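PDB 2DQ0: serine--tRNA ligase from Pyrococcus horikoshii, which catalyses ATP-dependent attachment of serine to tRNA(Ser), and probably also charges tRNA(Sec) with serine, acting as a homodimer. Local coordinates for residues K5-N10 with E32-D37; R49-R54 with K83-L88; N121-I126 with R339-C344; W319-I324 with K354-E359. All coordinates share one frame; numbering follows the deposited sequence.

In the fold
Contacts 1 and 2 both use helix 28-65 and belong to the N-terminal extension that is involved in tRNA binding. Their centres are about 25 Å apart, and contact 2 lies farther out along the helical arm. Contacts 3 and 4 follow later in the chain and lie in the catalytic part, with centres about 11 Å apart. They share one sheet, in which strands 338-342 and 354-362 are neighbours. They touch through the salt bridge between Arg339 and Glu359, and their segments alternate along the chain. Contacts 2 and 3 are about 56 Å apart between centres, on opposite sides of the chain's centre. The arm thus reaches far from the seryl-adenylate analogue, which is bound near contacts 3 and 4.

Contact 1: K5-N10 with E32-D37; sequences KLIREN and EILKLD
Ile7 and Ile33 meet tip to tip and start the apolar half of this contact. CG1 of Ile7 lies 3.2 Å from CD1 of Ile33. The CD1 methyl of Ile7 continues past that point and reaches CD2 of Leu34 at 3.3 Å. Here the two side chains slide by each other in opposite directions. Ile7 carries CG1 between its backbone N and its carbonyl carbon (chi1 69°), a setting that turns CG1 toward Ile33. The aliphatic part of Arg8 adds a looser touch, with CG 4.1 Å from Leu34 CD2.

These side chains join helix 4-9 to the start of the long helix 28-65 in the N-terminal, tRNA-binding extension. The two helix segments run nearly perpendicular, at 99°, with axes 10.3 Å apart. Helix 28-65 also meets helix 72-103, where Tyr102 touches Ile33. The short N-terminal helix is therefore packed across the root of the two-helix arm.

The polar half is a salt bridge from Arg8 NH2 to the carboxylate of Asp37. The modelled distance from NH2 to Asp37 OD2 is 2.6 Å, but the exact place of OD2 is doubtful. The guanidinium and carboxylate planes are turned 40° from each other. A leucine in place of Arg8 would probably leave the buried Asp37 carboxylate without this charged mate, relying more on a long, weak ion pair with Arg41. Arg41 also brings its own guanidinium close to that of Arg8, and the nearby Asp37 carboxylate probably offsets the like charges.

Contact 2: R49-R54 with K83-L88; sequences RLRHER and KRIGEL
In the antiparallel helical hairpin of the N-terminal arm, Leu50 of helix 28-65 packs against Arg84, Ile85 and Leu88 of helix 72-103. The segments run at 159° to each other, with axes 10.3 Å apart. Leu50 CB faces Ile85 CG1 at 3.8 Å. Its CD1 reaches Arg84 CG at 3.5 Å and Leu88 CD1 at 3.7 Å. Ile81, one turn earlier on the second helix, also touches Leu50. From the other helix, CD1 of Ile85 crosses at about a right angle to the Arg51 chain and meets its CG at 3.9 Å.

Arg84 has CG anti to the backbone N (chi1 -170°), where its methylenes meet Leu50. Farther out, NH1 donates to Glu87 OE2 at 2.8 Å, almost in the guanidinium plane. One guanidinium face lies against Leu88 CG. Lys83 NZ adds a weak bond to Glu87 OE1. An alanine in place of Arg84 would lack the CG that packs on Leu50 CD1 and would probably leave Glu87 to the weaker hold of Lys83. Leu50 set among Ile81, Arg84, Ile85 and Leu88 is knobs-into-holes packing, the hallmark of a coiled coil.

Contact 3: N121-I126 with R339-C344; sequences NDNVPI and RVVNIC
Val124 and Asn342 hold each other through two backbone hydrogen bonds. Asn342 N donates to Val124 O at 2.7 Å, and Val124 N donates to Asn342 O at 2.9 Å. They form an antiparallel hydrogen-bonded pair. The next bond along runs from Ile126 N to Val340 O at 2.9 Å and is nearly straight at both ends. Pro125 lies opposite Val341 in a non-hydrogen-bonded pair, a position where no cross-strand N-H is needed.

Next to the Val124-Asn342 pair a side chain takes over. OD1 of Asn123 accepts from Cys344 N at 3.0 Å, with an N-H...O angle of 176°. The donor stands above the amide's carbonyl plane, 50° out of it. Asn123 has CG anti to its carbonyl carbon (chi1 -76°), which lays the amide alongside Ile343. Its ND2 bonds to Asp347, fixing the amide from its other end.

Packing surrounds these bonds. CG1 of Val341 touches Asn123 CB at 3.3 Å. Ile126 CG1 meets Val340 CG2 at 3.6 Å. The ring of Pro125 lies beside Arg339, with CG 3.6 Å from NH2. The Arg339 guanidinium is itself anchored to Glu359 and to the Gln145 carbonyl. Strand 338-342 also pairs with strand 354-362, so this contact adds strand 124-129 to the sheet of the catalytic core.

The chemistry is mainly that of backbone pairing, which depends little on side-chain identity. Asn123 is the exception, since its amide supplies the acceptor that prolongs the pairing past the last bridge.

Contact 4: W319-I324 with K354-E359; sequences WHEKII and KKYDIE
His320 stacks on Tyr356 where helix 316-333 packs on strand 354-362, part of the sheet of the class II synthetase catalytic core. Helix and strand segments run almost the same way, at 10°, with axes 9.7 Å apart.

The aromatic pair is an offset stack. The ring centroids are 4.9 Å apart and the planes are inclined by 21°. Tyr356 CD1 lies over one face of the imidazole. His320 points CG anti to its backbone N (chi1 -174°), which carries the ring out from the helix to the strand. There its NE2 is hydrogen-bonded to Ala374 O on the neighbouring strand 367-376. The Lys354 chain crosses the imidazole at about a right angle, with CG at the ring edge.

Polar groups gather round the tyrosine hydroxyl. Lys354 NZ donates to Tyr356 OH at 2.9 Å and also bonds to Ser113. OE1 of Glu321 lies at the edge of the phenol ring, and the carboxylate plane is turned well away from the ring's. The link between Tyr356 OH and Glu321 OE1 is weak at best. Lys354 and Glu321 thus lie near the same hydroxyl, and their opposite charges probably favour each other.

On the strand's far face, Lys355 and Asp357 turn away from the helix, and both contact Ser373, a predicted ATP-binding residue.

Apolar packing completes the helix side. Ile324 crosses Tyr356 at about a right angle and slides past Ile358. Its CD1 methyl is shared evenly, 3.7 Å from both Tyr356 CB and Ile358 CG1.

Contact 1: K5-N10 with E32-D37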
# COMPACT_ATOMS: atom_id res chain seq x y z
N LYS A 5 -14.14 20.44 29.34
CA LYS A 5 -14.07 21.74 29.99
C LYS A 5 -14.63 22.85 29.11
O LYS A 5 -15.43 23.69 29.55
CB LYS A 5 -12.62 22.09 30.35
CG LYS A 5 -11.92 21.14 31.33
CD LYS A 5 -12.57 21.16 32.71
CE LYS A 5 -12.48 22.53 33.36
NZ LYS A 5 -11.06 22.98 33.53
N LEU A 6 -14.21 22.85 27.85
CA LEU A 6 -14.62 23.86 26.90
C LEU A 6 -16.14 23.91 26.67
O LEU A 6 -16.72 25.00 26.51
CB LEU A 6 -13.87 23.64 25.58
CG LEU A 6 -14.06 24.66 24.46
CD1 LEU A 6 -15.27 24.28 23.61
CD2 LEU A 6 -14.21 26.05 25.07
N ILE A 7 -16.79 22.76 26.67
CA ILE A 7 -18.23 22.77 26.46
C ILE A 7 -18.90 23.20 27.77
O ILE A 7 -20.03 23.71 27.77
CB ILE A 7 -18.77 21.37 25.99
CG1 ILE A 7 -18.67 20.35 27.11
CG2 ILE A 7 -17.99 20.86 24.76
CD1 ILE A 7 -19.86 20.39 28.05
N ARG A 8 -18.23 22.99 28.89
CA ARG A 8 -18.82 23.39 30.16
C ARG A 8 -18.66 24.89 30.37
O ARG A 8 -19.59 25.55 30.81
CB ARG A 8 -18.18 22.63 31.33
CG ARG A 8 -18.77 21.24 31.53
CD ARG A 8 -18.46 20.67 32.90
NE ARG A 8 -17.03 20.48 33.11
CZ ARG A 8 -16.47 19.34 33.50
NH1 ARG A 8 -15.16 19.27 33.66
NH2 ARG A 8 -17.22 18.27 33.72
N GLU A 9 -17.50 25.42 30.01
CA GLU A 9 -17.25 26.84 30.17
C GLU A 9 -17.67 27.74 29.01
O GLU A 9 -17.44 28.95 29.07
CB GLU A 9 -15.77 27.06 30.50
CG GLU A 9 -15.45 26.62 31.92
CD GLU A 9 -13.97 26.49 32.17
OE1 GLU A 9 -13.22 27.41 31.79
OE2 GLU A 9 -13.55 25.46 32.76
N ASN A 10 -18.27 27.17 27.96
CA ASN A 10 -18.78 28.00 26.86
C ASN A 10 -19.60 27.29 25.82
O ASN A 10 -19.29 27.34 24.63
CB ASN A 10 -17.67 28.78 26.16
CG ASN A 10 -18.21 30.07 25.50
OD1 ASN A 10 -17.46 30.84 24.90
ND2 ASN A 10 -19.52 30.30 25.63
N GLU A 32 -27.02 17.91 25.62
CA GLU A 32 -27.04 16.51 26.01
C GLU A 32 -25.80 16.16 26.84
O GLU A 32 -25.92 15.53 27.90
CB GLU A 32 -27.15 15.62 24.78
CG GLU A 32 -27.26 14.11 25.09
CD GLU A 32 -28.40 13.75 26.07
OE1 GLU A 32 -29.33 14.56 26.26
OE2 GLU A 32 -28.36 12.64 26.64
N ILE A 33 -24.63 16.57 26.39
CA ILE A 33 -23.41 16.25 27.13
C ILE A 33 -23.43 16.99 28.46
O ILE A 33 -22.89 16.50 29.47
CB ILE A 33 -22.13 16.61 26.31
CG1 ILE A 33 -21.83 18.09 26.43
CG2 ILE A 33 -22.31 16.24 24.82
CD1 ILE A 33 -20.77 18.56 25.45
N LEU A 34 -24.06 18.16 28.47
CA LEU A 34 -24.14 18.94 29.70
C LEU A 34 -24.99 18.27 30.78
O LEU A 34 -24.56 18.17 31.93
CB LEU A 34 -24.68 20.34 29.41
CG LEU A 34 -23.64 21.29 28.83
CD1 LEU A 34 -24.27 22.66 28.61
CD2 LEU A 34 -22.45 21.39 29.75
N LYS A 35 -26.18 17.81 30.40
CA LYS A 35 -27.05 17.16 31.37
C LYS A 35 -26.44 15.83 31.80
O LYS A 35 -26.69 15.34 32.91
CB LYS A 35 -28.48 16.96 30.80
CG LYS A 35 -28.81 15.58 30.28
CD LYS A 35 -30.05 14.99 30.95
CE LYS A 35 -31.29 15.82 30.64
NZ LYS A 35 -32.50 15.36 31.38
N LEU A 36 -25.63 15.24 30.93
CA LEU A 36 -24.99 13.98 31.26
C LEU A 36 -23.86 14.26 32.22
O LEU A 36 -23.69 13.55 33.21
CB LEU A 36 -24.44 13.30 30.00
CG LEU A 36 -25.36 12.54 29.05
CD1 LEU A 36 -24.49 11.87 27.98
CD2 LEU A 36 -26.18 11.50 29.80
N ASP A 37 -23.09 15.30 31.92
CA ASP A 37 -21.96 15.68 32.75
C ASP A 37 -22.48 16.01 34.14
O ASP A 37 -21.89 15.63 35.14
CB ASP A 37 -21.26 16.91 32.16
CG ASP A 37 -19.93 17.23 32.84
OD1 ASP A 37 -19.04 16.36 32.84
OD2 ASP A 37 -19.76 18.35 33.35

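Contact 2: R49-R54 with K83-L88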
# COMPACT_ATOMS: atom_id res chain seq x y z
N ARG A 49 -20.34 10.83 49.46
CA ARG A 49 -21.25 10.94 50.59
C ARG A 49 -21.31 9.56 51.20
O ARG A 49 -21.24 9.40 52.42
CB ARG A 49 -22.64 11.37 50.10
CG ARG A 49 -23.38 12.45 50.93
CD ARG A 49 -24.08 11.91 52.19
NE ARG A 49 -24.80 10.65 51.99
CZ ARG A 49 -25.66 10.42 51.00
NH1 ARG A 49 -25.93 11.37 50.12
NH2 ARG A 49 -26.25 9.23 50.89
N LEU A 50 -21.44 8.56 50.33
CA LEU A 50 -21.53 7.18 50.79
C LEU A 50 -20.22 6.68 51.37
O LEU A 50 -20.24 5.98 52.38
CB LEU A 50 -22.02 6.27 49.68
CG LEU A 50 -23.52 6.36 49.38
CD1 LEU A 50 -23.85 5.45 48.18
CD2 LEU A 50 -24.34 5.94 50.63
N ARG A 51 -19.09 7.03 50.76
CA ARG A 51 -17.80 6.59 51.29
C ARG A 51 -17.66 7.11 52.73
O ARG A 51 -17.21 6.38 53.62
CB ARG A 51 -16.64 7.08 50.40
CG ARG A 51 -16.57 6.33 49.06
CD ARG A 51 -15.46 6.80 48.14
NE ARG A 51 -14.18 6.87 48.83
CZ ARG A 51 -13.56 8.01 49.14
NH1 ARG A 51 -14.10 9.17 48.81
NH2 ARG A 51 -12.41 7.98 49.81
N HIS A 52 -18.08 8.35 52.94
CA HIS A 52 -18.02 8.99 54.25
C HIS A 52 -18.91 8.28 55.26
O HIS A 52 -18.53 8.11 56.43
CB HIS A 52 -18.45 10.45 54.14
CG HIS A 52 -18.30 11.21 55.42
ND1 HIS A 52 -17.14 11.88 55.75
CD2 HIS A 52 -19.16 11.39 56.45
CE1 HIS A 52 -17.29 12.44 56.94
NE2 HIS A 52 -18.50 12.16 57.39
N GLU A 53 -20.10 7.89 54.82
CA GLU A 53 -21.05 7.21 55.69
C GLU A 53 -20.45 5.85 56.09
O GLU A 53 -20.60 5.41 57.23
CB GLU A 53 -22.38 7.00 54.96
CG GLU A 53 -23.62 7.12 55.84
CD GLU A 53 -24.00 8.57 56.15
OE1 GLU A 53 -23.22 9.28 56.82
OE2 GLU A 53 -25.10 9.00 55.72
N ARG A 54 -19.78 5.20 55.14
CA ARG A 54 -19.14 3.91 55.37
C ARG A 54 -18.21 4.05 56.57
O ARG A 54 -18.18 3.18 57.45
CB ARG A 54 -18.35 3.47 54.12
CG ARG A 54 -17.16 2.54 54.38
CD ARG A 54 -16.77 1.69 53.17
NE ARG A 54 -16.26 2.41 51.99
CZ ARG A 54 -15.23 3.26 52.00
NH1 ARG A 54 -14.61 3.52 53.14
NH2 ARG A 54 -14.79 3.81 50.88
N LYS A 83 -23.16 -2.02 48.19
CA LYS A 83 -24.03 -2.40 47.07
C LYS A 83 -24.34 -1.16 46.24
O LYS A 83 -24.28 -1.19 45.01
CB LYS A 83 -25.36 -2.99 47.58
CG LYS A 83 -26.43 -3.24 46.49
CD LYS A 83 -27.59 -4.13 47.01
CE LYS A 83 -28.71 -4.36 45.98
NZ LYS A 83 -29.62 -3.17 45.79
N ARG A 84 -24.66 -0.08 46.94
CA ARG A 84 -25.01 1.17 46.31
C ARG A 84 -23.82 1.82 45.62
O ARG A 84 -23.92 2.26 44.47
CB ARG A 84 -25.63 2.13 47.35
CG ARG A 84 -26.25 3.38 46.75
CD ARG A 84 -27.24 3.04 45.64
NE ARG A 84 -27.60 4.21 44.85
CZ ARG A 84 -28.04 4.15 43.60
NH1 ARG A 84 -28.17 2.97 42.99
NH2 ARG A 84 -28.32 5.27 42.94
N ILE A 85 -22.69 1.88 46.34
CA ILE A 85 -21.46 2.46 45.83
C ILE A 85 -21.10 1.83 44.48
O ILE A 85 -20.82 2.55 43.51
CB ILE A 85 -20.30 2.29 46.86
CG1 ILE A 85 -20.28 3.49 47.83
CG2 ILE A 85 -18.96 2.20 46.16
CD1 ILE A 85 -19.20 3.42 48.87
N GLY A 86 -21.14 0.50 44.41
CA GLY A 86 -20.83 -0.17 43.16
C GLY A 86 -21.74 0.27 42.03
O GLY A 86 -21.27 0.59 40.93
N GLU A 87 -23.04 0.30 42.30
CA GLU A 87 -24.03 0.70 41.30
C GLU A 87 -23.72 2.09 40.78
O GLU A 87 -23.65 2.30 39.57
CB GLU A 87 -25.44 0.67 41.89
CG GLU A 87 -25.98 -0.74 42.11
CD GLU A 87 -27.18 -0.79 43.06
OE1 GLU A 87 -27.67 -1.92 43.33
OE2 GLU A 87 -27.62 0.28 43.54
N LEU A 88 -23.54 3.03 41.69
CA LEU A 88 -23.22 4.39 41.28
C LEU A 88 -21.97 4.39 40.40
O LEU A 88 -21.92 5.04 39.36
CB LEU A 88 -23.03 5.28 42.51
CG LEU A 88 -24.35 5.45 43.26
CD1 LEU A 88 -24.13 6.17 44.61
CD2 LEU A 88 -25.33 6.22 42.36

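Contact 3: N121-I126 with R339-C344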
# COMPACT_ATOMS: atom_id res chain seq x y z
N ASN A 121 -17.32 27.36 -2.49
CA ASN A 121 -17.51 28.64 -3.17
C ASN A 121 -17.34 29.82 -2.23
O ASN A 121 -17.28 30.96 -2.68
CB ASN A 121 -18.88 28.70 -3.84
CG ASN A 121 -18.99 27.75 -5.00
OD1 ASN A 121 -19.59 26.67 -4.90
ND2 ASN A 121 -18.40 28.13 -6.13
N ASP A 122 -17.28 29.55 -0.93
CA ASP A 122 -17.11 30.60 0.06
C ASP A 122 -15.67 30.63 0.58
O ASP A 122 -15.30 31.44 1.44
CB ASP A 122 -18.11 30.42 1.21
CG ASP A 122 -19.53 30.84 0.83
OD1 ASP A 122 -20.50 30.23 1.33
OD2 ASP A 122 -19.68 31.80 0.03
N ASN A 123 -14.84 29.75 0.05
CA ASN A 123 -13.45 29.75 0.47
C ASN A 123 -12.89 31.09 0.02
O ASN A 123 -13.29 31.63 -1.00
CB ASN A 123 -12.70 28.59 -0.18
CG ASN A 123 -13.02 27.27 0.49
OD1 ASN A 123 -13.79 27.22 1.45
ND2 ASN A 123 -12.43 26.19 -0.02
N VAL A 124 -11.95 31.62 0.79
CA VAL A 124 -11.40 32.91 0.46
C VAL A 124 -9.96 32.89 -0.02
O VAL A 124 -9.07 32.41 0.67
CB VAL A 124 -11.49 33.86 1.69
CG1 VAL A 124 -10.81 35.17 1.39
CG2 VAL A 124 -12.95 34.09 2.06
N PRO A 125 -9.72 33.42 -1.23
CA PRO A 125 -8.37 33.47 -1.81
C PRO A 125 -7.65 34.55 -1.02
O PRO A 125 -8.24 35.58 -0.74
CB PRO A 125 -8.62 33.91 -3.26
CG PRO A 125 -10.02 33.46 -3.52
CD PRO A 125 -10.74 33.79 -2.22
N ILE A 126 -6.39 34.32 -0.65
CA ILE A 126 -5.67 35.31 0.15
C ILE A 126 -4.29 35.61 -0.38
O ILE A 126 -3.59 36.47 0.14
CB ILE A 126 -5.49 34.82 1.61
CG1 ILE A 126 -4.72 33.50 1.62
CG2 ILE A 126 -6.85 34.64 2.28
CD1 ILE A 126 -4.43 33.00 3.01
N ARG A 339 -2.83 29.99 -6.24
CA ARG A 339 -3.46 30.95 -5.37
C ARG A 339 -3.68 30.14 -4.08
O ARG A 339 -4.01 28.96 -4.15
CB ARG A 339 -4.79 31.43 -5.97
CG ARG A 339 -5.89 30.39 -5.97
CD ARG A 339 -7.20 30.88 -6.55
NE ARG A 339 -8.26 29.96 -6.16
CZ ARG A 339 -9.55 30.25 -6.12
NH1 ARG A 339 -10.43 29.34 -5.73
NH2 ARG A 339 -9.97 31.46 -6.48
N VAL A 340 -3.45 30.72 -2.91
CA VAL A 340 -3.70 29.93 -1.71
C VAL A 340 -4.98 30.45 -1.12
O VAL A 340 -5.26 31.64 -1.14
CB VAL A 340 -2.52 29.94 -0.68
CG1 VAL A 340 -1.34 30.69 -1.24
CG2 VAL A 340 -2.99 30.45 0.66
N VAL A 341 -5.76 29.53 -0.58
CA VAL A 341 -7.06 29.86 -0.06
C VAL A 341 -7.26 29.56 1.42
O VAL A 341 -6.67 28.64 1.96
CB VAL A 341 -8.12 29.10 -0.91
CG1 VAL A 341 -9.45 29.07 -0.21
CG2 VAL A 341 -8.25 29.75 -2.28
N ASN A 342 -8.07 30.38 2.08
CA ASN A 342 -8.40 30.13 3.47
C ASN A 342 -9.75 29.45 3.37
O ASN A 342 -10.73 30.01 2.90
CB ASN A 342 -8.52 31.43 4.26
CG ASN A 342 -8.78 31.18 5.75
OD1 ASN A 342 -8.92 30.03 6.20
ND2 ASN A 342 -8.85 32.27 6.51
N ILE A 343 -9.79 28.20 3.80
CA ILE A 343 -11.00 27.44 3.73
C ILE A 343 -12.00 27.87 4.76
O ILE A 343 -11.64 28.08 5.92
CB ILE A 343 -10.66 25.96 3.84
CG1 ILE A 343 -9.85 25.59 2.59
CG2 ILE A 343 -11.93 25.10 4.03
CD1 ILE A 343 -9.29 24.22 2.64
N CYS A 344 -13.25 28.00 4.33
CA CYS A 344 -14.33 28.45 5.18
C CYS A 344 -14.89 27.38 6.11
O CYS A 344 -14.58 26.19 5.97
CB CYS A 344 -15.46 29.09 4.34
SG CYS A 344 -16.48 28.01 3.27

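Contact 4: W319-I324 with K354-E359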
# COMPACT_ATOMS: atom_id res chain seq x y z
N TRP A 319 3.61 27.80 13.31
CA TRP A 319 4.01 26.65 12.51
C TRP A 319 3.10 26.48 11.31
O TRP A 319 3.57 26.24 10.18
CB TRP A 319 4.00 25.37 13.36
CG TRP A 319 5.35 25.13 13.93
CD1 TRP A 319 5.72 25.22 15.25
CD2 TRP A 319 6.55 24.97 13.18
NE1 TRP A 319 7.08 25.14 15.36
CE2 TRP A 319 7.63 24.99 14.11
CE3 TRP A 319 6.84 24.81 11.81
CZ2 TRP A 319 8.96 24.87 13.72
CZ3 TRP A 319 8.17 24.69 11.42
CH2 TRP A 319 9.22 24.72 12.37
N HIS A 320 1.80 26.62 11.56
CA HIS A 320 0.80 26.51 10.51
C HIS A 320 1.25 27.40 9.38
O HIS A 320 1.31 27.01 8.21
CB HIS A 320 -0.55 27.02 11.03
CG HIS A 320 -1.68 26.82 10.06
ND1 HIS A 320 -2.89 27.46 10.19
CD2 HIS A 320 -1.79 26.02 8.98
CE1 HIS A 320 -3.70 27.06 9.23
NE2 HIS A 320 -3.06 26.18 8.48
N GLU A 321 1.57 28.63 9.74
CA GLU A 321 1.98 29.59 8.77
C GLU A 321 3.27 29.19 8.05
O GLU A 321 3.46 29.55 6.89
CB GLU A 321 2.13 30.93 9.47
CG GLU A 321 1.62 32.07 8.64
CD GLU A 321 0.18 31.91 8.22
OE1 GLU A 321 -0.70 31.82 9.11
OE2 GLU A 321 -0.06 31.87 6.99
N LYS A 322 4.15 28.45 8.71
CA LYS A 322 5.40 28.06 8.05
C LYS A 322 5.24 26.88 7.09
O LYS A 322 5.83 26.88 6.00
CB LYS A 322 6.47 27.68 9.07
CG LYS A 322 6.96 28.79 9.98
CD LYS A 322 8.03 28.21 10.90
CE LYS A 322 8.36 29.13 12.05
NZ LYS A 322 9.17 28.43 13.10
N ILE A 323 4.45 25.87 7.48
CA ILE A 323 4.30 24.73 6.60
C ILE A 323 3.63 25.08 5.28
O ILE A 323 4.07 24.59 4.22
CB ILE A 323 3.58 23.54 7.28
CG1 ILE A 323 2.13 23.87 7.58
CG2 ILE A 323 4.33 23.15 8.54
CD1 ILE A 323 1.48 22.83 8.48
N ILE A 324 2.61 25.93 5.30
CA ILE A 324 1.97 26.33 4.05
C ILE A 324 2.98 27.05 3.14
O ILE A 324 2.96 26.89 1.92
CB ILE A 324 0.71 27.24 4.27
CG1 ILE A 324 0.02 27.54 2.94
CG2 ILE A 324 1.12 28.55 4.92
CD1 ILE A 324 -0.60 26.34 2.24
N LYS A 354 -8.16 25.55 11.42
CA LYS A 354 -7.98 26.47 10.30
C LYS A 354 -7.20 25.72 9.22
O LYS A 354 -6.32 24.90 9.53
CB LYS A 354 -7.21 27.71 10.73
CG LYS A 354 -6.99 28.71 9.61
CD LYS A 354 -6.26 29.95 10.08
CE LYS A 354 -6.21 31.02 9.01
NZ LYS A 354 -5.58 32.26 9.56
N LYS A 355 -7.53 25.99 7.96
CA LYS A 355 -6.87 25.30 6.87
C LYS A 355 -6.57 26.16 5.64
O LYS A 355 -7.41 26.95 5.21
CB LYS A 355 -7.71 24.09 6.46
CG LYS A 355 -7.19 23.31 5.26
CD LYS A 355 -7.54 21.82 5.36
CE LYS A 355 -9.03 21.53 5.33
NZ LYS A 355 -9.31 20.17 5.89
N TYR A 356 -5.37 26.00 5.10
CA TYR A 356 -4.97 26.72 3.89
C TYR A 356 -4.77 25.68 2.79
O TYR A 356 -4.21 24.62 3.04
CB TYR A 356 -3.66 27.47 4.07
CG TYR A 356 -3.71 28.66 4.98
CD1 TYR A 356 -2.73 28.85 5.95
CD2 TYR A 356 -4.70 29.64 4.85
CE1 TYR A 356 -2.72 29.98 6.75
CE2 TYR A 356 -4.70 30.78 5.65
CZ TYR A 356 -3.70 30.94 6.60
OH TYR A 356 -3.65 32.07 7.39
N ASP A 357 -5.23 25.99 1.58
CA ASP A 357 -5.06 25.09 0.45
C ASP A 357 -4.28 25.80 -0.65
O ASP A 357 -4.38 27.02 -0.84
CB ASP A 357 -6.41 24.68 -0.15
CG ASP A 357 -7.08 23.55 0.60
OD1 ASP A 357 -6.70 23.25 1.76
OD2 ASP A 357 -8.03 22.96 0.04
N ILE A 358 -3.48 25.05 -1.38
CA ILE A 358 -2.80 25.63 -2.51
C ILE A 358 -3.53 25.07 -3.73
O ILE A 358 -3.51 23.86 -3.96
CB ILE A 358 -1.34 25.21 -2.60
CG1 ILE A 358 -0.58 25.71 -1.37
CG2 ILE A 358 -0.75 25.75 -3.90
CD1 ILE A 358 0.90 25.38 -1.37
N GLU A 359 -4.20 25.94 -4.48
CA GLU A 359 -4.92 25.52 -5.68
C GLU A 359 -4.13 26.02 -6.86
O GLU A 359 -4.00 27.23 -7.04
CB GLU A 359 -6.33 26.10 -5.72
CG GLU A 359 -7.27 25.55 -4.64
CD GLU A 359 -8.56 26.35 -4.51
OE1 GLU A 359 -9.47 25.94 -3.75
OE2 GLU A 359 -8.67 27.41 -5.16